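PDB 2G3A: acetyltransferase from Agrobacterium tumefaciens str. C58, which transfers an acetyl group from acetyl coenzyme A to acceptor substrates, preferring glucosamine 6-phosphate or dopamine. Local coordinates for residues G134-L139 / Q143-L148; I114-M117 / A121-T124; R50-T55 / R105-M110. All blocks are in the same frame, centred on the assembly; numbering follows the deposited sequence.

Contact 1: G134-L139 / Q143-L148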
ATOM      1  N   GLY A 134      -7.941 -12.255   1.526  1.00 22.89           N
ATOM      2  CA  GLY A 134      -8.673 -11.646   2.644  1.00 21.74           C
ATOM      3  C   GLY A 134      -9.419 -10.410   2.180  1.00 22.72           C
ATOM      4  O   GLY A 134      -9.241  -9.963   1.040  1.00 20.09           O
ATOM      5  N   SER A 135     -10.233  -9.843   3.071  1.00 21.81           N
ATOM      6  CA  SER A 135     -11.025  -8.664   2.729  1.00 23.24           C
ATOM      7  C   SER A 135     -11.428  -7.928   3.992  1.00 23.21           C
ATOM      8  O   SER A 135     -11.332  -8.466   5.093  1.00 26.41           O
ATOM      9  CB  SER A 135     -12.267  -9.059   1.907  1.00 24.58           C
ATOM     10  OG  SER A 135     -13.124  -9.892   2.679  1.00 23.10           O
ATOM     11  N   LEU A 136     -11.851  -6.680   3.839  1.00 23.48           N
ATOM     12  CA  LEU A 136     -12.437  -5.950   4.950  1.00 22.51           C
ATOM     13  C   LEU A 136     -13.515  -5.034   4.429  1.00 22.70           C
ATOM     14  O   LEU A 136     -13.536  -4.711   3.245  1.00 21.74           O
ATOM     15  CB  LEU A 136     -11.385  -5.151   5.724  1.00 26.45           C
ATOM     16  CG  LEU A 136     -10.664  -3.947   5.111  1.00 29.83           C
ATOM     17  CD1 LEU A 136     -11.544  -2.702   5.106  1.00 28.97           C
ATOM     18  CD2 LEU A 136      -9.440  -3.675   5.969  1.00 30.70           C
ATOM     19  N   GLY A 137     -14.417  -4.629   5.319  1.00 22.83           N
ATOM     20  CA  GLY A 137     -15.485  -3.723   4.948  1.00 22.09           C
ATOM     21  C   GLY A 137     -16.682  -3.898   5.843  1.00 22.93           C
ATOM     22  O   GLY A 137     -16.665  -4.754   6.714  1.00 23.79           O
ATOM     23  N   PRO A 138     -17.750  -3.103   5.610  1.00 22.22           N
ATOM     24  CA  PRO A 138     -17.722  -2.170   4.481  1.00 20.51           C
ATOM     25  C   PRO A 138     -16.941  -0.878   4.723  1.00 20.43           C
ATOM     26  O   PRO A 138     -16.770  -0.423   5.883  1.00 17.92           O
ATOM     27  CB  PRO A 138     -19.207  -1.854   4.254  1.00 20.05           C
ATOM     28  CG  PRO A 138     -19.832  -1.994   5.634  1.00 21.02           C
ATOM     29  CD  PRO A 138     -19.039  -3.077   6.331  1.00 21.55           C
ATOM     30  N   LEU A 139     -16.473  -0.299   3.620  1.00 20.32           N
ATOM     31  CA  LEU A 139     -16.058   1.105   3.615  1.00 20.35           C
ATOM     32  C   LEU A 139     -17.296   2.026   3.799  1.00 24.84           C
ATOM     33  O   LEU A 139     -18.448   1.579   3.648  1.00 22.40           O
ATOM     34  CB  LEU A 139     -15.310   1.428   2.315  1.00 21.64           C
ATOM     35  CG  LEU A 139     -14.123   0.516   1.944  1.00 22.28           C
ATOM     36  CD1 LEU A 139     -13.357   0.990   0.702  1.00 26.25           C
ATOM     37  CD2 LEU A 139     -13.171   0.280   3.105  1.00 22.89           C
ATOM     38  N   GLN A 143     -18.434  -0.314  -0.282  1.00 19.07           N
ATOM     39  CA  GLN A 143     -17.617  -1.313  -0.945  1.00 22.88           C
ATOM     40  C   GLN A 143     -16.747  -2.020   0.088  1.00 23.31           C
ATOM     41  O   GLN A 143     -16.765  -1.676   1.270  1.00 24.84           O
ATOM     42  CB  GLN A 143     -16.704  -0.642  -1.986  1.00 24.58           C
ATOM     43  CG  GLN A 143     -17.439   0.222  -3.008  1.00 26.00           C
ATOM     44  CD  GLN A 143     -17.840   1.576  -2.456  1.00 30.94           C
ATOM     45  OE1 GLN A 143     -17.321   2.032  -1.412  1.00 32.31           O
ATOM     46  NE2 GLN A 143     -18.793   2.224  -3.134  1.00 36.68           N
ATOM     47  N   SER A 144     -16.033  -3.043  -0.364  1.00 23.13           N
ATOM     48  CA  SER A 144     -15.043  -3.718   0.461  0.50 24.10           C
ATOM     49  C   SER A 144     -13.670  -3.619  -0.190  1.00 24.15           C
ATOM     50  O   SER A 144     -13.560  -3.374  -1.405  1.00 27.68           O
ATOM     51  CB  SER A 144     -15.426  -5.191   0.659  0.50 23.79           C
ATOM     52  OG  SER A 144     -15.389  -5.890  -0.570  0.50 26.62           O
ATOM     53  N   ILE A 145     -12.619  -3.789   0.609  1.00 24.67           N
ATOM     54  CA  ILE A 145     -11.271  -4.010   0.055  1.00 25.42           C
ATOM     55  C   ILE A 145     -10.991  -5.516   0.018  1.00 26.14           C
ATOM     56  O   ILE A 145     -11.269  -6.221   0.991  1.00 24.35           O
ATOM     57  CB  ILE A 145     -10.151  -3.278   0.839  1.00 25.96           C
ATOM     58  CG1 ILE A 145     -10.477  -1.785   0.979  1.00 28.24           C
ATOM     59  CG2 ILE A 145      -8.769  -3.497   0.150  1.00 28.59           C
ATOM     60  CD1 ILE A 145      -9.452  -0.950   1.768  1.00 26.78           C
ATOM     61  N   THR A 146     -10.475  -6.012  -1.113  1.00 23.26           N
ATOM     62  CA  THR A 146     -10.101  -7.431  -1.232  1.00 22.08           C
ATOM     63  C   THR A 146      -8.643  -7.501  -1.650  1.00 23.67           C
ATOM     64  O   THR A 146      -8.212  -6.721  -2.516  1.00 23.58           O
ATOM     65  CB  THR A 146     -10.981  -8.181  -2.275  1.00 21.93           C
ATOM     66  OG1 THR A 146     -12.357  -7.975  -1.960  1.00 26.81           O
ATOM     67  CG2 THR A 146     -10.690  -9.714  -2.269  1.00 21.64           C
ATOM     68  N   TRP A 147      -7.882  -8.398  -1.006  1.00 21.04           N
ATOM     69  CA  TRP A 147      -6.494  -8.669  -1.381  1.00 21.44           C
ATOM     70  C   TRP A 147      -6.476 -10.013  -2.050  1.00 21.20           C
ATOM     71  O   TRP A 147      -7.196 -10.958  -1.642  1.00 18.72           O
ATOM     72  CB  TRP A 147      -5.561  -8.687  -0.153  1.00 19.61           C
ATOM     73  CG  TRP A 147      -5.293  -7.297   0.428  1.00 24.83           C
ATOM     74  CD1 TRP A 147      -4.231  -6.468   0.142  1.00 26.28           C
ATOM     75  CD2 TRP A 147      -6.110  -6.588   1.375  1.00 20.03           C
ATOM     76  NE1 TRP A 147      -4.354  -5.288   0.855  1.00 24.00           N
ATOM     77  CE2 TRP A 147      -5.496  -5.344   1.616  1.00 23.83           C
ATOM     78  CE3 TRP A 147      -7.313  -6.888   2.039  1.00 20.20           C
ATOM     79  CZ2 TRP A 147      -6.048  -4.400   2.497  1.00 22.88           C
ATOM     80  CZ3 TRP A 147      -7.854  -5.955   2.904  1.00 22.90           C
ATOM     81  CH2 TRP A 147      -7.207  -4.729   3.135  1.00 24.42           C
ATOM     82  N   LEU A 148      -5.655 -10.114  -3.090  1.00 19.87           N
ATOM     83  CA  LEU A 148      -5.552 -11.355  -3.844  1.00 17.08           C
ATOM     84  C   LEU A 148      -4.096 -11.704  -4.123  1.00 20.28           C
ATOM     85  O   LEU A 148      -3.253 -10.810  -4.208  1.00 20.27           O
ATOM     86  CB  LEU A 148      -6.319 -11.240  -5.192  1.00 17.92           C
ATOM     87  CG  LEU A 148      -7.809 -10.910  -5.109  1.00 19.12           C
ATOM     88  CD1 LEU A 148      -8.032  -9.422  -5.295  1.00 28.24           C
ATOM     89  CD2 LEU A 148      -8.618 -11.691  -6.161  1.00 22.07           C
TER
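Leu136 reaches across to the indole of Trp147 at the edge of the ring, with CD2 lying 3.8 Å from CH2 and close to the ring plane. The leucine CG stands between the backbone N and the carbonyl carbon (chi1 68°), a turn that points CG across toward the partner strand and brings CD2 to the six-membered ring. Gly134 O lies at the same ring's edge and also accepts a nearly straight bond from Trp147 N (2.9 Å, 171° at the hydrogen). CG2 of Ile145, two residues back on the same strand, lies over one face of the indole, toward its rim. Farther toward the turn, both methyls of Leu139 sit against Ile145 CG1, each at 4.0 Å, the two side chains crossing at about a right angle.

Behind these side chains, Leu136 and Ile145 form a hydrogen-bonded antiparallel pair, each N giving to the other's O at 2.9 Å. Ser135 and Thr146 make the adjoining non-hydrogen-bonded pair, with CA atoms 4.2 Å apart. Past the strand end, a cis peptide precedes Pro138, and Leu139 N donates a hydrogen bond to Gln143 O at 2.7 Å, drawing the loop together. Trp147 also meets Trp147 of the second subunit, and Pro138 O accepts a bond from Trp75 of that subunit. The whole is the C-terminal antiparallel beta hairpin of the GNAT fold, here built into a dimer interface.

Contact 2: I114-M117 / A121-T124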
ATOM      1  N   ILE A 114      -2.229  -8.141  -5.258  1.00 24.74           N
ATOM      2  CA  ILE A 114      -3.019  -7.044  -5.761  1.00 23.56           C
ATOM      3  C   ILE A 114      -4.170  -6.768  -4.799  1.00 24.15           C
ATOM      4  O   ILE A 114      -4.568  -7.638  -4.020  1.00 21.85           O
ATOM      5  CB  ILE A 114      -3.514  -7.353  -7.220  1.00 22.39           C
ATOM      6  CG1 ILE A 114      -3.911  -6.079  -7.961  1.00 22.14           C
ATOM      7  CG2 ILE A 114      -4.683  -8.365  -7.211  1.00 20.43           C
ATOM      8  CD1 ILE A 114      -3.932  -6.266  -9.524  1.00 24.54           C
ATOM      9  N   ASP A 115      -4.698  -5.547  -4.831  1.00 26.53           N
ATOM     10  CA  ASP A 115      -5.877  -5.260  -4.008  1.00 25.81           C
ATOM     11  C   ASP A 115      -6.847  -4.336  -4.733  1.00 25.90           C
ATOM     12  O   ASP A 115      -6.469  -3.659  -5.676  1.00 25.59           O
ATOM     13  CB  ASP A 115      -5.462  -4.687  -2.657  1.00 24.25           C
ATOM     14  CG  ASP A 115      -4.512  -3.530  -2.803  1.00 28.07           C
ATOM     15  OD1 ASP A 115      -4.959  -2.486  -3.278  1.00 35.07           O
ATOM     16  OD2 ASP A 115      -3.327  -3.682  -2.464  1.00 28.49           O
ATOM     17  N   THR A 116      -8.095  -4.312  -4.289  1.00 26.32           N
ATOM     18  CA  THR A 116      -9.117  -3.537  -4.997  1.00 26.58           C
ATOM     19  C   THR A 116     -10.373  -3.316  -4.164  1.00 27.21           C
ATOM     20  O   THR A 116     -10.707  -4.140  -3.312  1.00 25.35           O
ATOM     21  CB  THR A 116      -9.501  -4.199  -6.359  1.00 26.83           C
ATOM     22  OG1 THR A 116     -10.317  -3.299  -7.101  1.00 28.01           O
ATOM     23  CG2 THR A 116     -10.266  -5.513  -6.168  1.00 26.32           C
HETATM   24  N   MSE A 117     -11.059  -2.208  -4.425  1.00 24.77           N
HETATM   25  CA  MSE A 117     -12.413  -1.991  -3.905  1.00 28.43           C
HETATM   26  C   MSE A 117     -13.475  -2.028  -5.008  1.00 23.52           C
HETATM   27  O   MSE A 117     -14.651  -1.799  -4.755  1.00 22.69           O
HETATM   28  CB  MSE A 117     -12.488  -0.653  -3.187  1.00 28.11           C
HETATM   29  CG  MSE A 117     -12.526   0.526  -4.161  1.00 33.29           C
HETATM   30 SE   MSE A 117     -12.549   2.240  -3.223  1.00 46.95          SE
HETATM   31  CE  MSE A 117     -14.478   2.428  -2.940  1.00 36.46           C
ATOM     32  N   ALA A 121     -13.055  -4.823 -11.221  1.00 24.62           N
ATOM     33  CA  ALA A 121     -11.626  -5.133 -11.169  1.00 25.22           C
ATOM     34  C   ALA A 121     -11.401  -6.473 -10.479  1.00 24.72           C
ATOM     35  O   ALA A 121     -10.578  -7.250 -10.942  1.00 24.11           O
ATOM     36  CB  ALA A 121     -10.847  -4.042 -10.472  1.00 25.49           C
ATOM     37  N   LEU A 122     -12.125  -6.731  -9.380  1.00 23.08           N
ATOM     38  CA  LEU A 122     -12.042  -8.006  -8.658  1.00 25.10           C
ATOM     39  C   LEU A 122     -12.346  -9.200  -9.569  1.00 25.33           C
ATOM     40  O   LEU A 122     -11.611 -10.187  -9.566  1.00 24.29           O
ATOM     41  CB  LEU A 122     -12.972  -8.020  -7.427  1.00 23.77           C
ATOM     42  CG  LEU A 122     -13.068  -9.320  -6.598  1.00 23.73           C
ATOM     43  CD1 LEU A 122     -11.698  -9.698  -6.039  1.00 22.79           C
ATOM     44  CD2 LEU A 122     -14.019  -9.133  -5.442  1.00 26.97           C
ATOM     45  N   ARG A 123     -13.428  -9.101 -10.347  1.00 24.54           N
ATOM     46  CA  ARG A 123     -13.795 -10.128 -11.322  0.50 25.34           C
ATOM     47  C   ARG A 123     -12.692 -10.337 -12.371  1.00 24.38           C
ATOM     48  O   ARG A 123     -12.351 -11.460 -12.712  1.00 24.93           O
ATOM     49  CB  ARG A 123     -15.113  -9.740 -11.998  0.50 26.20           C
ATOM     50  CG  ARG A 123     -15.790 -10.855 -12.770  0.50 28.20           C
ATOM     51  CD  ARG A 123     -17.097 -10.388 -13.410  0.50 26.97           C
ATOM     52  NE  ARG A 123     -16.911  -9.209 -14.254  0.50 32.60           N
ATOM     53  CZ  ARG A 123     -17.348  -7.990 -13.950  0.50 27.69           C
ATOM     54  NH1 ARG A 123     -18.001  -7.779 -12.817  0.50 29.07           N
ATOM     55  NH2 ARG A 123     -17.124  -6.981 -14.779  0.50 26.12           N
ATOM     56  N   THR A 124     -12.151  -9.237 -12.887  1.00 24.03           N
ATOM     57  CA  THR A 124     -11.044  -9.305 -13.842  1.00 26.17           C
ATOM     58  C   THR A 124      -9.852 -10.054 -13.242  1.00 24.46           C
ATOM     59  O   THR A 124      -9.262 -10.936 -13.891  1.00 25.22           O
ATOM     60  CB  THR A 124     -10.595  -7.882 -14.262  1.00 27.65           C
ATOM     61  OG1 THR A 124     -11.699  -7.218 -14.889  1.00 32.25           O
ATOM     62  CG2 THR A 124      -9.407  -7.931 -15.233  1.00 31.67           C
TER
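Thr116, the last residue of strand 111-116, meets the first turn of helix 119-128 in a strand-to-helix connection of the GNAT fold; the helix carries Arg123, Thr124 and Tyr125, which probably bind coenzyme A, as in related enzymes. From the threonine CA, the bond to CB is directed at the helix, and at CB the side chain splits between two helix residues. The hydroxyl branch, OG1, is anti to the backbone N (chi1 -170°) and comes 3.5 Å from the methyl CB of Ala121, a packing contact. Its polar partner is Asn118 N in the short link between strand and helix, so one oxygen both touches the helix and holds the chain that leads into it. The other branch, CG2, turns to Leu122, where it lies equally far from CB and from the backbone N, 3.9 Å from each.

The touching surface is small, 108 Å² in all. Leu122 sends its own chain across that of Thr116 at about a right angle and packs on Thr146 and Leu148 of the neighbouring strand 145-151. Thr124 OG1, two residues farther along the helix, is hydrogen-bonded to Asp120 O.

Contact 3: R50-T55 / R105-M110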
ATOM      1  N   ARG A  50      12.447  -2.932  -6.945  1.00 26.25           N
ATOM      2  CA  ARG A  50      12.674  -2.485  -8.302  1.00 24.63           C
ATOM      3  C   ARG A  50      11.343  -2.164  -8.956  1.00 26.82           C
ATOM      4  O   ARG A  50      10.448  -3.007  -9.013  1.00 27.06           O
ATOM      5  CB  ARG A  50      13.412  -3.570  -9.083  1.00 24.11           C
ATOM      6  CG  ARG A  50      13.806  -3.197 -10.496  1.00 24.55           C
ATOM      7  CD  ARG A  50      14.567  -4.356 -11.115  1.00 25.89           C
ATOM      8  NE  ARG A  50      14.843  -4.172 -12.535  1.00 31.14           N
ATOM      9  CZ  ARG A  50      15.172  -5.156 -13.368  1.00 31.82           C
ATOM     10  NH1 ARG A  50      15.262  -6.407 -12.933  1.00 29.64           N
ATOM     11  NH2 ARG A  50      15.417  -4.888 -14.640  1.00 33.20           N
ATOM     12  N   ASP A  51      11.210  -0.939  -9.447  1.00 26.44           N
ATOM     13  CA  ASP A  51       9.960  -0.509 -10.067  1.00 27.89           C
ATOM     14  C   ASP A  51       9.596  -1.371 -11.269  1.00 26.51           C
ATOM     15  O   ASP A  51      10.465  -1.948 -11.927  1.00 23.43           O
ATOM     16  CB  ASP A  51      10.061   0.952 -10.494  1.00 28.95           C
ATOM     17  CG  ASP A  51      10.240   1.885  -9.313  1.00 35.61           C
ATOM     18  OD1 ASP A  51       9.477   1.759  -8.331  1.00 37.74           O
ATOM     19  OD2 ASP A  51      11.152   2.731  -9.358  1.00 41.89           O
ATOM     20  N   LEU A  52       8.298  -1.458 -11.537  1.00 26.33           N
ATOM     21  CA  LEU A  52       7.790  -2.159 -12.703  1.00 26.99           C
ATOM     22  C   LEU A  52       6.547  -1.405 -13.192  1.00 29.66           C
ATOM     23  O   LEU A  52       5.458  -1.519 -12.609  1.00 29.17           O
ATOM     24  CB  LEU A  52       7.465  -3.634 -12.361  1.00 26.20           C
ATOM     25  CG  LEU A  52       7.275  -4.603 -13.542  1.00 28.49           C
ATOM     26  CD1 LEU A  52       7.256  -6.056 -13.076  1.00 29.23           C
ATOM     27  CD2 LEU A  52       6.005  -4.268 -14.375  1.00 26.61           C
ATOM     28  N   ASN A  53       6.721  -0.617 -14.252  1.00 30.88           N
ATOM     29  CA  ASN A  53       5.622   0.148 -14.823  1.00 29.99           C
ATOM     30  C   ASN A  53       5.394  -0.223 -16.285  1.00 29.26           C
ATOM     31  O   ASN A  53       6.328  -0.599 -17.000  1.00 29.01           O
ATOM     32  CB  ASN A  53       5.904   1.649 -14.741  1.00 33.26           C
ATOM     33  CG  ASN A  53       6.181   2.130 -13.327  1.00 37.77           C
ATOM     34  OD1 ASN A  53       5.568   1.672 -12.359  1.00 39.35           O
ATOM     35  ND2 ASN A  53       7.099   3.083 -13.209  1.00 40.67           N
ATOM     36  N   ILE A  54       4.146  -0.115 -16.719  1.00 26.36           N
ATOM     37  CA  ILE A  54       3.803  -0.270 -18.114  1.00 25.80           C
ATOM     38  C   ILE A  54       2.920   0.916 -18.445  1.00 26.40           C
ATOM     39  O   ILE A  54       1.852   1.096 -17.846  1.00 26.05           O
ATOM     40  CB  ILE A  54       3.065  -1.580 -18.402  1.00 27.68           C
ATOM     41  CG1 ILE A  54       3.952  -2.778 -18.063  1.00 28.01           C
ATOM     42  CG2 ILE A  54       2.627  -1.641 -19.878  1.00 27.39           C
ATOM     43  CD1 ILE A  54       3.192  -3.962 -17.568  1.00 26.51           C
ATOM     44  N   THR A  55       3.382   1.738 -19.380  1.00 24.33           N
ATOM     45  CA  THR A  55       2.590   2.862 -19.834  1.00 25.18           C
ATOM     46  C   THR A  55       1.961   2.537 -21.176  1.00 24.74           C
ATOM     47  O   THR A  55       2.581   1.917 -22.039  1.00 25.48           O
ATOM     48  CB  THR A  55       3.408   4.168 -19.928  1.00 24.81           C
ATOM     49  OG1 THR A  55       4.666   3.908 -20.562  1.00 29.11           O
ATOM     50  CG2 THR A  55       3.657   4.746 -18.533  1.00 27.88           C
ATOM     51  N   ARG A 105       8.292 -12.804 -13.509  1.00 23.24           N
ATOM     52  CA  ARG A 105       8.881 -14.141 -13.649  1.00 25.90           C
ATOM     53  C   ARG A 105      10.339 -14.063 -14.100  1.00 26.14           C
ATOM     54  O   ARG A 105      11.197 -14.779 -13.575  1.00 26.08           O
ATOM     55  CB  ARG A 105       8.064 -15.002 -14.608  1.00 27.39           C
ATOM     56  CG  ARG A 105       6.745 -15.478 -14.009  1.00 24.02           C
ATOM     57  CD  ARG A 105       5.899 -16.128 -15.096  1.00 27.94           C
ATOM     58  NE  ARG A 105       4.630 -16.635 -14.584  1.00 21.58           N
ATOM     59  CZ  ARG A 105       4.417 -17.896 -14.205  1.00 27.72           C
ATOM     60  NH1 ARG A 105       5.385 -18.794 -14.256  1.00 23.13           N
ATOM     61  NH2 ARG A 105       3.227 -18.261 -13.774  1.00 23.80           N
ATOM     62  N   LYS A 106      10.616 -13.167 -15.044  1.00 26.81           N
ATOM     63  CA  LYS A 106      11.988 -12.922 -15.495  1.00 27.51           C
ATOM     64  C   LYS A 106      12.900 -12.498 -14.357  1.00 27.51           C
ATOM     65  O   LYS A 106      14.063 -12.918 -14.285  1.00 24.65           O
ATOM     66  CB  LYS A 106      12.021 -11.847 -16.578  1.00 27.41           C
ATOM     67  CG  LYS A 106      11.580 -12.321 -17.927  1.00 36.19           C
ATOM     68  CD  LYS A 106      12.386 -11.653 -19.033  1.00 39.33           C
ATOM     69  CE  LYS A 106      11.758 -11.925 -20.395  1.00 44.09           C
ATOM     70  NZ  LYS A 106      10.612 -11.013 -20.694  1.00 39.49           N
ATOM     71  N   ARG A 107      12.369 -11.668 -13.461  1.00 26.61           N
ATOM     72  CA  ARG A 107      13.139 -11.170 -12.318  1.00 27.99           C
ATOM     73  C   ARG A 107      13.325 -12.248 -11.246  1.00 29.48           C
ATOM     74  O   ARG A 107      13.976 -12.005 -10.228  1.00 30.97           O
ATOM     75  CB  ARG A 107      12.467  -9.932 -11.713  1.00 26.15           C
ATOM     76  CG  ARG A 107      12.315  -8.758 -12.683  1.00 29.52           C
ATOM     77  CD  ARG A 107      11.738  -7.544 -11.995  1.00 26.70           C
ATOM     78  NE  ARG A 107      11.633  -6.420 -12.916  1.00 24.89           N
ATOM     79  CZ  ARG A 107      11.193  -5.205 -12.592  1.00 28.93           C
ATOM     80  NH1 ARG A 107      10.823  -4.920 -11.348  1.00 21.52           N
ATOM     81  NH2 ARG A 107      11.138  -4.259 -13.522  1.00 26.94           N
ATOM     82  N   GLY A 108      12.736 -13.424 -11.479  1.00 28.49           N
ATOM     83  CA  GLY A 108      12.800 -14.547 -10.546  1.00 26.71           C
ATOM     84  C   GLY A 108      11.766 -14.544  -9.429  1.00 25.03           C
ATOM     85  O   GLY A 108      11.959 -15.222  -8.420  1.00 24.45           O
ATOM     86  N   CYS A 109      10.674 -13.790  -9.594  1.00 23.70           N
ATOM     87  CA  CYS A 109       9.623 -13.703  -8.561  1.00 25.68           C
ATOM     88  C   CYS A 109       8.837 -14.997  -8.436  1.00 25.24           C
ATOM     89  O   CYS A 109       8.754 -15.754  -9.390  1.00 24.28           O
ATOM     90  CB  CYS A 109       8.656 -12.550  -8.835  1.00 24.96           C
ATOM     91  SG  CYS A 109       9.466 -10.934  -8.731  1.00 29.64           S
HETATM   92  N   MSE A 110       8.269 -15.213  -7.249  1.00 23.77           N
HETATM   93  CA  MSE A 110       7.496 -16.392  -6.886  1.00 30.22           C
HETATM   94  C   MSE A 110       5.988 -16.186  -7.016  1.00 23.75           C
HETATM   95  O   MSE A 110       5.207 -17.135  -6.968  1.00 22.69           O
HETATM   96  CB  MSE A 110       7.780 -16.728  -5.422  1.00 28.66           C
HETATM   97  CG  MSE A 110       9.202 -17.146  -5.112  1.00 41.59           C
HETATM   98 SE   MSE A 110       9.430 -17.046  -3.163  1.00 51.45          SE
HETATM   99  CE  MSE A 110       8.082 -18.239  -2.674  1.00 47.00           C
TER
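Asp51 O is gripped by both terminal nitrogens of Arg107, NH2 at 2.9 Å and NH1 at 3.0 Å, in an end-on fork. The two donors use it differently: NH2 is tilted only modestly from the carbonyl plane, whereas NH1 stands well above it, 62° out. The oxygen itself lies close to the guanidinium plane. NH1 adds a weak, bent bond to Arg50 O and is also hydrogen-bonded to Thr71 OG1 on the neighbouring strand 63-72.

Leu52 and Arg50 sandwich the planar group. Leu52 CD1 sits over the centre of one face, and Arg50 CD over the centre of the opposite face, 3.7 Å above the plane. Farther along Arg50 its guanidinium stacks on that of Arg107, with Arg107 NE over its rim and the planes 8° apart. Arg50 reaches this position with CG anti to its N (chi1 -176°) and an extended chain, while Arg107 stretches equally straight from just beyond helix 92-106, beside the Schellman motif at Gly108.

Each of the stacked cations has an acid close by: Arg107 NE forms a salt bridge with Glu103, and Arg50 NE with Asp22 of the second subunit. These carboxylates probably offset the repulsion between the arginines, and the backbone carbonyls hold Arg107 flat, fastening the helix end to strand 50-57, the outermost of this chain, where the sheet runs on into the second subunit.

After strand 17-21 and helix 26-44 the chain enters strand 50-57, and contact 3 closes the longest loop, bringing residues 105-110 back to it after two further strands and helix 92-106. The chain then runs directly into strand 111-116, where contact 2 closes a short connection to helix 119-128. Strand 131-136 follows, and contact 1 closes the final hairpin with strand 145-151. The three loops lie in series, neither nested nor crossing. Contacts 1 and 2 touch, through Thr146 N to Thr116 O and Leu148 N to Ile114 O, each 2.9 Å. Contacts 1 and 3 have centres about 25 Å apart, at the two outermost strands of this chain's sheet, and both meet the second subunit.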